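Side-chain contacts in dihydropyrimidinase (Dictyostelium discoideum, PDB 2FTW), which catalyses the reversible hydrolytic ring opening of dihydropyrimidines, the second step of reductive pyrimidine degradation, using two zinc ions per subunit in a homotetramer: residues Asp99-Thr104 with Asp114-Trp119; Asp353-Val358 with Val403-Asn408; Glu200-Met205 with Asp339-Ile344. All blocks are in the same frame, centred on the assembly; numbering follows the deposited sequence.

In the fold
Contacts 1 and 2 both reach the same large mixed sheet, whose strand 57-64 pairs with strand 94-101 of contact 1 and with strand 402-406 of contact 2. Their centres lie about 30 Å apart, on opposite sides of the chain's centre. Contact 1 is a strand-helix contact of the metal-binding (beta-alpha)8 barrel; contact 2 packs helix 354-363 against strand 402-406. Contact 3 stands farther out, its centre about 28 Å from that of contact 1 and about 37 Å from that of contact 2, where helix 195-207 meets loop 339-344. Along the chain contact 1 closes first, then contact 3, then contact 2. The first two thus pack helices on the sheet, while contact 3 lies beside probable substrate-binding residues.

Contact 1: Asp99-Thr104 with Asp114-Trp119; sequences DFVIPT and DQWKKW
Both oxygens of the Asp99 carboxylate are gripped: OD2 accepts the indole N-H of Trp116, with NE1 3.2 Å from OD2, while OD1 takes bonds from Thr67 OG1 and the backbone N of Phe69. The contact is the first half of a beta-alpha-beta unit of the (beta-alpha)8 barrel, in which strand 94-101 leads through helix 109-121 to strand 127-132. Strand 99-101 and helix 114-119 run roughly antiparallel, at 145°, with their axes 8.9 Å apart at closest approach.

The indole bond is bent, with an N-H...O angle of 136°, although OD2 lies near the ring plane. An aspartate suits this buried place because it can serve helix 109-121 with one oxygen, and the end of strand 66-67 with the residues just after it with the other. The carboxylate and indole planes are 35° apart, and the N-H meets OD2 nearly along its C-O bond.

Trp116 is the side chain that carries most of the contact, lying between helix and strand. One face of its ring lies along the backbone: Val101 CA sits 3.9 Å from the centroid of the five-membered ring, almost on its normal, a CH-pi contact, and Ile102 N lies over the rim of the benzene part. From the opposite face comes Trp119 CZ3. Beta-branched Val101 presents both methyls, CG2 3.7 Å from Trp116 CB and CG1 against CE3, as the two side chains run alongside each other with opposite headings. Phe100 points away from the helix, and its ring meets those of His66 and His68, which bind zinc. At the far end of the indole, Trp116 CH2 comes within 4.1 Å of Ile102 CB.

Contact 2: Asp353-Val358 with Val403-Asn408; sequences DRMSIV and VIWDPN
Trp405 reaches from strand 402-406 to the start of helix 354-363 and touches it with the outer end of its six-membered ring. Its CG lies anti to the backbone N (chi1 -168°), which carries the indole off the sheet toward the helix. Met355 meets the ring at a slant: CB is 3.8 Å from Trp405 CH2, the middle of the chain bows away, and the bend at chi3 (67°) brings the terminal CE back to 3.9 Å from Trp405 CZ3. A flexible, unbranched thioether suits this place because it can touch the ring at both ends of its chain. Ser356, in one of its two conformers, approaches the same corner obliquely with OG near Trp405 CH2, but its hydroxyl is hydrogen-bonded to the carbonyl O of Gly434.

Around them, Leu57 and Leu59 of strand 57-64 also touch Trp405, its ring meets that of Trp359, and Phe373 and Thr377 of helix 370-384 touch Met355. Helix and sheet are thus joined across these two segments mainly by van der Waals packing, with no hydrogen bond across. Since the serine's hydroxyl is used by Gly434 O, the contact depends on shape and dispersion, not on directed bonds.

Contact 3: Glu200-Met205 with Asp339-Ile344; sequences EGQKKM and DDFTKI
Gln202 is the first residue of helix 200-205 to touch the loop Asp339-Ile344, and it does so with its methylenes and its amide carbon. Its CG reaches the edge of the Phe341 ring, 4.0 Å from CE1, and its CD stands 4.0 Å from Thr342 CG2. With CG anti to the carbonyl carbon (chi1 -74°) and the chain extended beyond it, the glutamine crosses Phe341 at the ring edge and Thr342 beside its methyl, both at a slant, its amide plane turned 54° from the phenyl ring. A long side chain with a polar end fits this partly exposed place, since its methylenes can cover the loop.

One helical turn on, Met205 closes the contact on the buried side. Its CB lies 3.8 Å from Phe341 CE2, while the rest of the chain bends away. The phenyl group is therefore touched by both residues at its far end, CE1 by Gln202 and CE2 by Met205, and a flat apolar ring suits a place between Gln202 and Met205.

The loop is shaped by its own polar bonds. Asp340 OD1 accepts the backbone N-H of Thr342 at an N...OD1 distance of 3.1 Å, an Asx turn that leads into the 3-10 segment 341-343; the contact of Thr342 OG1 with the same oxygen is too short to be sure of. The methyl of Thr342 faces Gln202.

Gln202 is about 7 Å, side chain to side chain, from Tyr163 and from Asn346, both probable substrate-binding residues. Around the contact, Leu206 from later in helix 195-207 touches Asp340, Phe341 and Thr342, Ser219 of helix 214-219 packs on Gln202, Met205 and Phe341, and Glu483 of a neighbouring subunit lies against Met205.

Contact 1: Asp99-Thr104 with Asp114-Trp119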
loop_
_atom_site.group_PDB
_atom_site.type_symbol
_atom_site.label_atom_id
_atom_site.label_comp_id
_atom_site.label_asym_id
_atom_site.label_seq_id
_atom_site.Cartn_x
_atom_site.Cartn_y
_atom_site.Cartn_z
ATOM N N ASP A 99 17.165 -31.312 -0.851
ATOM C CA ASP A 99 16.408 -31.912 -1.936
ATOM C C ASP A 99 15.071 -32.375 -1.383
ATOM O O ASP A 99 14.915 -32.520 -0.162
ATOM C CB ASP A 99 17.179 -33.106 -2.499
ATOM C CG ASP A 99 16.851 -33.391 -3.952
ATOM O OD1 ASP A 99 17.454 -32.759 -4.865
ATOM O OD2 ASP A 99 16.007 -34.284 -4.181
ATOM N N PHE A 100 14.113 -32.586 -2.290
ATOM C CA PHE A 100 12.759 -32.988 -1.947
ATOM C C PHE A 100 12.512 -34.478 -2.221
ATOM O O PHE A 100 12.708 -34.962 -3.342
ATOM C CB PHE A 100 11.730 -32.170 -2.746
ATOM C CG PHE A 100 11.519 -30.769 -2.237
ATOM C CD1 PHE A 100 12.306 -29.713 -2.701
ATOM C CD2 PHE A 100 10.522 -30.495 -1.313
ATOM C CE1 PHE A 100 12.105 -28.402 -2.243
ATOM C CE2 PHE A 100 10.313 -29.176 -0.842
ATOM C CZ PHE A 100 11.106 -28.135 -1.309
ATOM N N VAL A 101 12.080 -35.192 -1.190
ATOM C CA VAL A 101 11.530 -36.530 -1.345
ATOM C C VAL A 101 10.106 -36.372 -1.853
ATOM O O VAL A 101 9.302 -35.629 -1.256
ATOM C CB VAL A 101 11.495 -37.304 0.003
ATOM C CG1 VAL A 101 10.927 -38.717 -0.189
ATOM C CG2 VAL A 101 12.871 -37.371 0.634
ATOM N N ILE A 102 9.784 -37.078 -2.938
ATOM C CA ILE A 102 8.465 -36.958 -3.566
ATOM C C ILE A 102 7.816 -38.324 -3.726
ATOM O O ILE A 102 8.044 -39.008 -4.736
ATOM C CB ILE A 102 8.534 -36.243 -4.925
ATOM C CG1 ILE A 102 9.174 -34.860 -4.728
ATOM C CG2 ILE A 102 7.124 -36.117 -5.540
ATOM C CD1 ILE A 102 8.981 -33.892 -5.886
ATOM N N PRO A 103 7.000 -38.723 -2.724
ATOM C CA PRO A 103 6.251 -39.974 -2.820
ATOM C C PRO A 103 5.243 -39.949 -3.953
ATOM O O PRO A 103 4.668 -38.900 -4.268
ATOM C CB PRO A 103 5.508 -40.065 -1.478
ATOM C CG PRO A 103 6.144 -39.059 -0.582
ATOM C CD PRO A 103 6.734 -38.004 -1.464
ATOM N N THR A 104 5.033 -41.098 -4.572
ATOM C CA THR A 104 3.898 -41.256 -5.446
ATOM C C THR A 104 2.659 -41.340 -4.570
ATOM O O THR A 104 2.753 -41.660 -3.369
ATOM C CB THR A 104 4.013 -42.503 -6.307
ATOM O OG1 THR A 104 4.311 -43.626 -5.479
ATOM C CG2 THR A 104 5.117 -42.329 -7.338
ATOM N N ASP A 114 13.511 -43.501 2.135
ATOM C CA ASP A 114 14.592 -44.487 2.078
ATOM C C ASP A 114 15.207 -44.511 0.686
ATOM O O ASP A 114 16.417 -44.625 0.539
ATOM C CB ASP A 114 14.094 -45.900 2.429
ATOM C CG ASP A 114 13.950 -46.121 3.927
ATOM O OD1 ASP A 114 14.325 -45.232 4.717
ATOM O OD2 ASP A 114 13.460 -47.201 4.320
ATOM N N GLN A 115 14.363 -44.399 -0.335
ATOM C CA GLN A 115 14.849 -44.431 -1.700
ATOM C C GLN A 115 15.752 -43.223 -1.930
ATOM O O GLN A 115 16.870 -43.371 -2.429
ATOM C CB GLN A 115 13.689 -44.459 -2.702
ATOM C CG GLN A 115 14.119 -44.567 -4.161
ATOM C CD GLN A 115 14.881 -45.850 -4.465
ATOM O OE1 GLN A 115 14.305 -46.846 -4.955
ATOM N NE2 GLN A 115 16.186 -45.841 -4.168
ATOM N N TRP A 116 15.274 -42.046 -1.531
ATOM C CA TRP A 116 15.996 -40.798 -1.767
ATOM C C TRP A 116 17.369 -40.788 -1.107
ATOM O O TRP A 116 18.367 -40.506 -1.769
ATOM C CB TRP A 116 15.162 -39.578 -1.348
ATOM C CG TRP A 116 14.717 -38.746 -2.526
ATOM C CD1 TRP A 116 15.320 -37.627 -2.994
ATOM C CD2 TRP A 116 13.611 -39.001 -3.394
ATOM N NE1 TRP A 116 14.658 -37.148 -4.098
ATOM C CE2 TRP A 116 13.598 -37.975 -4.364
ATOM C CE3 TRP A 116 12.616 -39.992 -3.443
ATOM C CZ2 TRP A 116 12.631 -37.905 -5.368
ATOM C CZ3 TRP A 116 11.659 -39.923 -4.434
ATOM C CH2 TRP A 116 11.678 -38.893 -5.394
ATOM N N LYS A 117 17.409 -41.144 0.176
ATOM C CA LYS A 117 18.652 -41.158 0.945
ATOM C C LYS A 117 19.679 -42.143 0.395
ATOM O O LYS A 117 20.874 -41.923 0.517
ATOM C CB LYS A 117 18.366 -41.474 2.417
ATOM C CG LYS A 117 19.514 -41.140 3.341
ATOM C CD LYS A 117 19.181 -41.384 4.799
ATOM C CE LYS A 117 20.344 -41.011 5.705
ATOM N NZ LYS A 117 21.619 -41.701 5.309
ATOM N N LYS A 118 19.210 -43.240 -0.187
ATOM C CA LYS A 118 20.092 -44.233 -0.798
ATOM C C LYS A 118 20.742 -43.681 -2.069
ATOM O O LYS A 118 21.947 -43.842 -2.267
ATOM C CB LYS A 118 19.301 -45.504 -1.111
ATOM C CG LYS A 118 20.144 -46.696 -1.551
ATOM N N TRP A 119 19.943 -43.036 -2.925
ATOM C CA TRP A 119 20.461 -42.379 -4.132
ATOM C C TRP A 119 21.538 -41.336 -3.829
ATOM O O TRP A 119 22.543 -41.257 -4.533
ATOM C CB TRP A 119 19.336 -41.680 -4.897
ATOM C CG TRP A 119 18.389 -42.578 -5.595
ATOM C CD1 TRP A 119 18.650 -43.814 -6.107
ATOM C CD2 TRP A 119 17.032 -42.291 -5.911
ATOM N NE1 TRP A 119 17.534 -44.328 -6.699
ATOM C CE2 TRP A 119 16.521 -43.410 -6.601
ATOM C CE3 TRP A 119 16.194 -41.196 -5.682
ATOM C CZ2 TRP A 119 15.204 -43.472 -7.053
ATOM C CZ3 TRP A 119 14.881 -41.257 -6.138
ATOM C CH2 TRP A 119 14.401 -42.391 -6.809
#

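Contact 2: Asp353-Val358 with Val403-Asn408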
loop_
_atom_site.group_PDB
_atom_site.type_symbol
_atom_site.label_atom_id
_atom_site.label_comp_id
_atom_site.label_asym_id
_atom_site.label_seq_id
_atom_site.Cartn_x
_atom_site.Cartn_y
_atom_site.Cartn_z
ATOM N N ASP A 353 24.930 -21.681 -10.949
ATOM C CA ASP A 353 25.005 -20.250 -11.204
ATOM C C ASP A 353 24.257 -19.355 -10.213
ATOM O O ASP A 353 24.362 -18.129 -10.295
ATOM C CB ASP A 353 24.581 -20.005 -12.640
ATOM C CG ASP A 353 25.496 -20.725 -13.625
ATOM O OD1 ASP A 353 26.708 -20.416 -13.636
ATOM O OD2 ASP A 353 25.029 -21.616 -14.362
ATOM N N ARG A 354 23.548 -19.957 -9.258
ATOM C CA ARG A 354 22.728 -19.201 -8.287
ATOM C C ARG A 354 23.492 -18.043 -7.682
ATOM O O ARG A 354 23.071 -16.909 -7.764
ATOM C CB ARG A 354 22.232 -20.116 -7.156
ATOM C CG ARG A 354 21.415 -19.393 -6.068
ATOM C CD ARG A 354 20.875 -20.317 -4.995
ATOM N NE ARG A 354 21.958 -20.956 -4.267
ATOM C CZ ARG A 354 22.242 -20.807 -2.972
ATOM N NH1 ARG A 354 23.303 -21.440 -2.480
ATOM N NH2 ARG A 354 21.499 -20.051 -2.169
ATOM N N MET A 355 24.632 -18.324 -7.086
ATOM C CA MET A 355 25.347 -17.297 -6.328
ATOM C C MET A 355 25.912 -16.148 -7.155
ATOM O O MET A 355 25.892 -15.006 -6.713
ATOM C CB MET A 355 26.426 -17.955 -5.471
ATOM C CG MET A 355 25.779 -18.576 -4.248
ATOM S SD MET A 355 26.910 -19.324 -3.133
ATOM C CE MET A 355 27.827 -17.923 -2.510
ATOM N N SER A 356 26.415 -16.451 -8.346
ATOM C CA SER A 356 26.943 -15.421 -9.227
ATOM C C SER A 356 25.803 -14.594 -9.808
ATOM O O SER A 356 25.933 -13.385 -9.974
ATOM C CB SER A 356 27.796 -16.037 -10.338
ATOM O OG SER A 356 29.065 -16.417 -9.833
ATOM N N ILE A 357 24.682 -15.250 -10.104
ATOM C CA ILE A 357 23.486 -14.540 -10.538
ATOM C C ILE A 357 22.946 -13.624 -9.425
ATOM O O ILE A 357 22.523 -12.483 -9.687
ATOM C CB ILE A 357 22.382 -15.533 -11.019
ATOM C CG1 ILE A 357 22.586 -15.917 -12.482
ATOM C CG2 ILE A 357 21.000 -14.897 -10.939
ATOM C CD1 ILE A 357 23.976 -16.275 -12.863
ATOM N N VAL A 358 22.927 -14.120 -8.188
ATOM C CA VAL A 358 22.469 -13.286 -7.083
ATOM C C VAL A 358 23.462 -12.139 -6.902
ATOM O O VAL A 358 23.067 -10.990 -6.707
ATOM C CB VAL A 358 22.315 -14.073 -5.757
ATOM C CG1 VAL A 358 21.944 -13.131 -4.627
ATOM C CG2 VAL A 358 21.263 -15.153 -5.876
ATOM N N VAL A 403 33.779 -20.633 0.877
ATOM C CA VAL A 403 33.966 -20.224 -0.512
ATOM C C VAL A 403 34.880 -19.016 -0.596
ATOM O O VAL A 403 34.623 -17.990 0.032
ATOM C CB VAL A 403 32.631 -19.866 -1.174
ATOM C CG1 VAL A 403 32.814 -19.546 -2.663
ATOM C CG2 VAL A 403 31.700 -21.000 -1.034
ATOM N N ILE A 404 35.945 -19.150 -1.384
ATOM C CA ILE A 404 36.792 -18.029 -1.739
ATOM C C ILE A 404 36.196 -17.353 -2.967
ATOM O O ILE A 404 36.229 -17.883 -4.078
ATOM C CB ILE A 404 38.240 -18.460 -1.971
ATOM C CG1 ILE A 404 38.772 -19.108 -0.689
ATOM C CG2 ILE A 404 39.091 -17.256 -2.322
ATOM C CD1 ILE A 404 40.124 -19.724 -0.819
ATOM N N TRP A 405 35.653 -16.169 -2.735
ATOM C CA TRP A 405 34.876 -15.432 -3.703
ATOM C C TRP A 405 35.729 -14.305 -4.277
ATOM O O TRP A 405 36.373 -13.586 -3.524
ATOM C CB TRP A 405 33.662 -14.829 -2.982
ATOM C CG TRP A 405 32.660 -14.288 -3.921
ATOM C CD1 TRP A 405 32.542 -12.995 -4.343
ATOM C CD2 TRP A 405 31.658 -15.028 -4.599
ATOM N NE1 TRP A 405 31.517 -12.882 -5.244
ATOM C CE2 TRP A 405 30.957 -14.120 -5.425
ATOM C CE3 TRP A 405 31.280 -16.377 -4.598
ATOM C CZ2 TRP A 405 29.888 -14.513 -6.224
ATOM C CZ3 TRP A 405 30.210 -16.767 -5.397
ATOM C CH2 TRP A 405 29.538 -15.835 -6.208
ATOM N N ASP A 406 35.751 -14.149 -5.602
ATOM C CA ASP A 406 36.466 -13.018 -6.202
ATOM C C ASP A 406 35.470 -12.037 -6.765
ATOM O O ASP A 406 34.930 -12.273 -7.843
ATOM C CB ASP A 406 37.457 -13.464 -7.291
ATOM C CG ASP A 406 38.408 -12.342 -7.721
ATOM O OD1 ASP A 406 38.105 -11.149 -7.501
ATOM O OD2 ASP A 406 39.466 -12.649 -8.279
ATOM N N PRO A 407 35.233 -10.912 -6.054
ATOM C CA PRO A 407 34.211 -9.952 -6.493
ATOM C C PRO A 407 34.563 -9.219 -7.797
ATOM O O PRO A 407 33.722 -8.496 -8.343
ATOM C CB PRO A 407 34.130 -8.965 -5.319
ATOM C CG PRO A 407 35.461 -9.050 -4.673
ATOM C CD PRO A 407 35.908 -10.469 -4.818
ATOM N N ASN A 408 35.790 -9.432 -8.279
ATOM C CA ASN A 408 36.329 -8.715 -9.416
ATOM C C ASN A 408 36.617 -9.577 -10.630
ATOM O O ASN A 408 36.940 -9.039 -11.682
ATOM C CB ASN A 408 37.600 -7.975 -8.989
ATOM C CG ASN A 408 37.313 -6.880 -7.976
ATOM O OD1 ASN A 408 36.445 -6.029 -8.199
ATOM N ND2 ASN A 408 38.017 -6.910 -6.844
#

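Contact 3: Glu200-Met205 with Asp339-Ile344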
loop_
_atom_site.group_PDB
_atom_site.type_symbol
_atom_site.label_atom_id
_atom_site.label_comp_id
_atom_site.label_asym_id
_atom_site.label_seq_id
_atom_site.Cartn_x
_atom_site.Cartn_y
_atom_site.Cartn_z
ATOM N N GLU A 200 -8.126 -25.239 -15.618
ATOM C CA GLU A 200 -9.032 -24.611 -16.591
ATOM C C GLU A 200 -8.296 -23.768 -17.635
ATOM O O GLU A 200 -8.749 -23.672 -18.777
ATOM C CB GLU A 200 -10.080 -23.752 -15.886
ATOM C CG GLU A 200 -11.012 -24.528 -14.970
ATOM C CD GLU A 200 -11.865 -25.548 -15.683
ATOM O OE1 GLU A 200 -12.124 -25.391 -16.902
ATOM O OE2 GLU A 200 -12.298 -26.513 -15.008
ATOM N N GLY A 201 -7.192 -23.139 -17.228
ATOM C CA GLY A 201 -6.377 -22.334 -18.123
ATOM C C GLY A 201 -5.576 -23.166 -19.120
ATOM O O GLY A 201 -5.337 -22.737 -20.251
ATOM N N GLN A 202 -5.123 -24.341 -18.687
ATOM C CA GLN A 202 -4.451 -25.288 -19.590
ATOM C C GLN A 202 -5.429 -25.789 -20.646
ATOM O O GLN A 202 -5.101 -25.811 -21.821
ATOM C CB GLN A 202 -3.857 -26.456 -18.813
ATOM C CG GLN A 202 -2.621 -26.069 -18.051
ATOM C CD GLN A 202 -2.087 -27.157 -17.128
ATOM O OE1 GLN A 202 -2.824 -28.025 -16.639
ATOM N NE2 GLN A 202 -0.798 -27.093 -16.868
ATOM N N LYS A 203 -6.634 -26.165 -20.209
ATOM C CA LYS A 203 -7.732 -26.561 -21.116
ATOM C C LYS A 203 -8.072 -25.462 -22.135
ATOM O O LYS A 203 -8.231 -25.723 -23.327
ATOM C CB LYS A 203 -8.989 -26.914 -20.292
ATOM C CG LYS A 203 -10.133 -27.541 -21.092
ATOM C CD LYS A 203 -11.301 -27.978 -20.190
ATOM C CE LYS A 203 -12.606 -28.159 -20.994
ATOM N NZ LYS A 203 -12.540 -29.247 -22.031
ATOM N N LYS A 204 -8.169 -24.229 -21.653
ATOM C CA LYS A 204 -8.469 -23.084 -22.505
ATOM C C LYS A 204 -7.382 -22.806 -23.545
ATOM O O LYS A 204 -7.678 -22.567 -24.709
ATOM C CB LYS A 204 -8.658 -21.835 -21.658
ATOM C CG LYS A 204 -9.120 -20.634 -22.471
ATOM C CD LYS A 204 -9.168 -19.382 -21.656
ATOM C CE LYS A 204 -9.843 -18.255 -22.431
ATOM N NZ LYS A 204 -9.706 -16.967 -21.710
ATOM N N MET A 205 -6.131 -22.801 -23.116
ATOM C CA MET A 205 -5.041 -22.455 -24.025
ATOM C C MET A 205 -4.929 -23.474 -25.150
ATOM O O MET A 205 -4.876 -23.093 -26.316
ATOM C CB MET A 205 -3.713 -22.315 -23.273
ATOM C CG MET A 205 -3.547 -20.981 -22.533
ATOM S SD MET A 205 -3.987 -19.500 -23.479
ATOM C CE MET A 205 -5.647 -19.168 -22.899
ATOM N N ASP A 339 4.055 -30.797 -29.307
ATOM C CA ASP A 339 2.723 -30.384 -29.745
ATOM C C ASP A 339 1.782 -30.068 -28.563
ATOM O O ASP A 339 0.581 -29.926 -28.771
ATOM C CB ASP A 339 2.068 -31.484 -30.597
ATOM C CG ASP A 339 3.035 -32.148 -31.566
ATOM O OD1 ASP A 339 3.746 -31.426 -32.302
ATOM O OD2 ASP A 339 3.064 -33.405 -31.597
ATOM N N ASP A 340 2.313 -29.975 -27.338
ATOM C CA ASP A 340 1.475 -29.801 -26.130
ATOM C C ASP A 340 2.316 -29.319 -24.930
ATOM O O ASP A 340 3.056 -30.103 -24.318
ATOM C CB ASP A 340 0.761 -31.127 -25.797
ATOM C CG ASP A 340 -0.327 -30.976 -24.725
ATOM O OD1 ASP A 340 -0.290 -29.994 -23.961
ATOM O OD2 ASP A 340 -1.221 -31.855 -24.638
ATOM N N PHE A 341 2.189 -28.033 -24.587
ATOM C CA PHE A 341 3.044 -27.431 -23.548
ATOM C C PHE A 341 2.880 -28.122 -22.190
ATOM O O PHE A 341 3.808 -28.115 -21.371
ATOM C CB PHE A 341 2.827 -25.897 -23.430
ATOM C CG PHE A 341 1.475 -25.503 -22.893
ATOM C CD1 PHE A 341 1.208 -25.571 -21.523
ATOM C CD2 PHE A 341 0.465 -25.092 -23.753
ATOM C CE1 PHE A 341 -0.051 -25.230 -21.026
ATOM C CE2 PHE A 341 -0.790 -24.741 -23.271
ATOM C CZ PHE A 341 -1.055 -24.811 -21.907
ATOM N N THR A 342 1.715 -28.736 -21.971
ATOM C CA THR A 342 1.404 -29.437 -20.712
ATOM C C THR A 342 2.221 -30.706 -20.508
ATOM O O THR A 342 2.260 -31.242 -19.398
ATOM C CB THR A 342 -0.079 -29.854 -20.629
ATOM O OG1 THR A 342 -0.375 -30.773 -21.684
ATOM C CG2 THR A 342 -1.008 -28.645 -20.734
ATOM N N LYS A 343 2.863 -31.187 -21.576
ATOM C CA LYS A 343 3.686 -32.384 -21.516
ATOM C C LYS A 343 5.180 -32.086 -21.580
ATOM O O LYS A 343 6.010 -33.007 -21.480
ATOM C CB LYS A 343 3.279 -33.340 -22.633
ATOM C CG LYS A 343 1.843 -33.839 -22.488
ATOM C CD LYS A 343 1.440 -34.626 -23.700
ATOM C CE LYS A 343 0.070 -35.253 -23.535
ATOM N NZ LYS A 343 -0.417 -35.761 -24.856
ATOM N N ILE A 344 5.526 -30.806 -21.727
ATOM C CA ILE A 344 6.898 -30.366 -21.525
ATOM C C ILE A 344 7.285 -30.612 -20.051
ATOM O O ILE A 344 6.654 -30.052 -19.158
ATOM C CB ILE A 344 7.083 -28.865 -21.853
ATOM C CG1 ILE A 344 6.680 -28.564 -23.315
ATOM C CG2 ILE A 344 8.537 -28.445 -21.610
ATOM C CD1 ILE A 344 6.823 -27.106 -23.740
#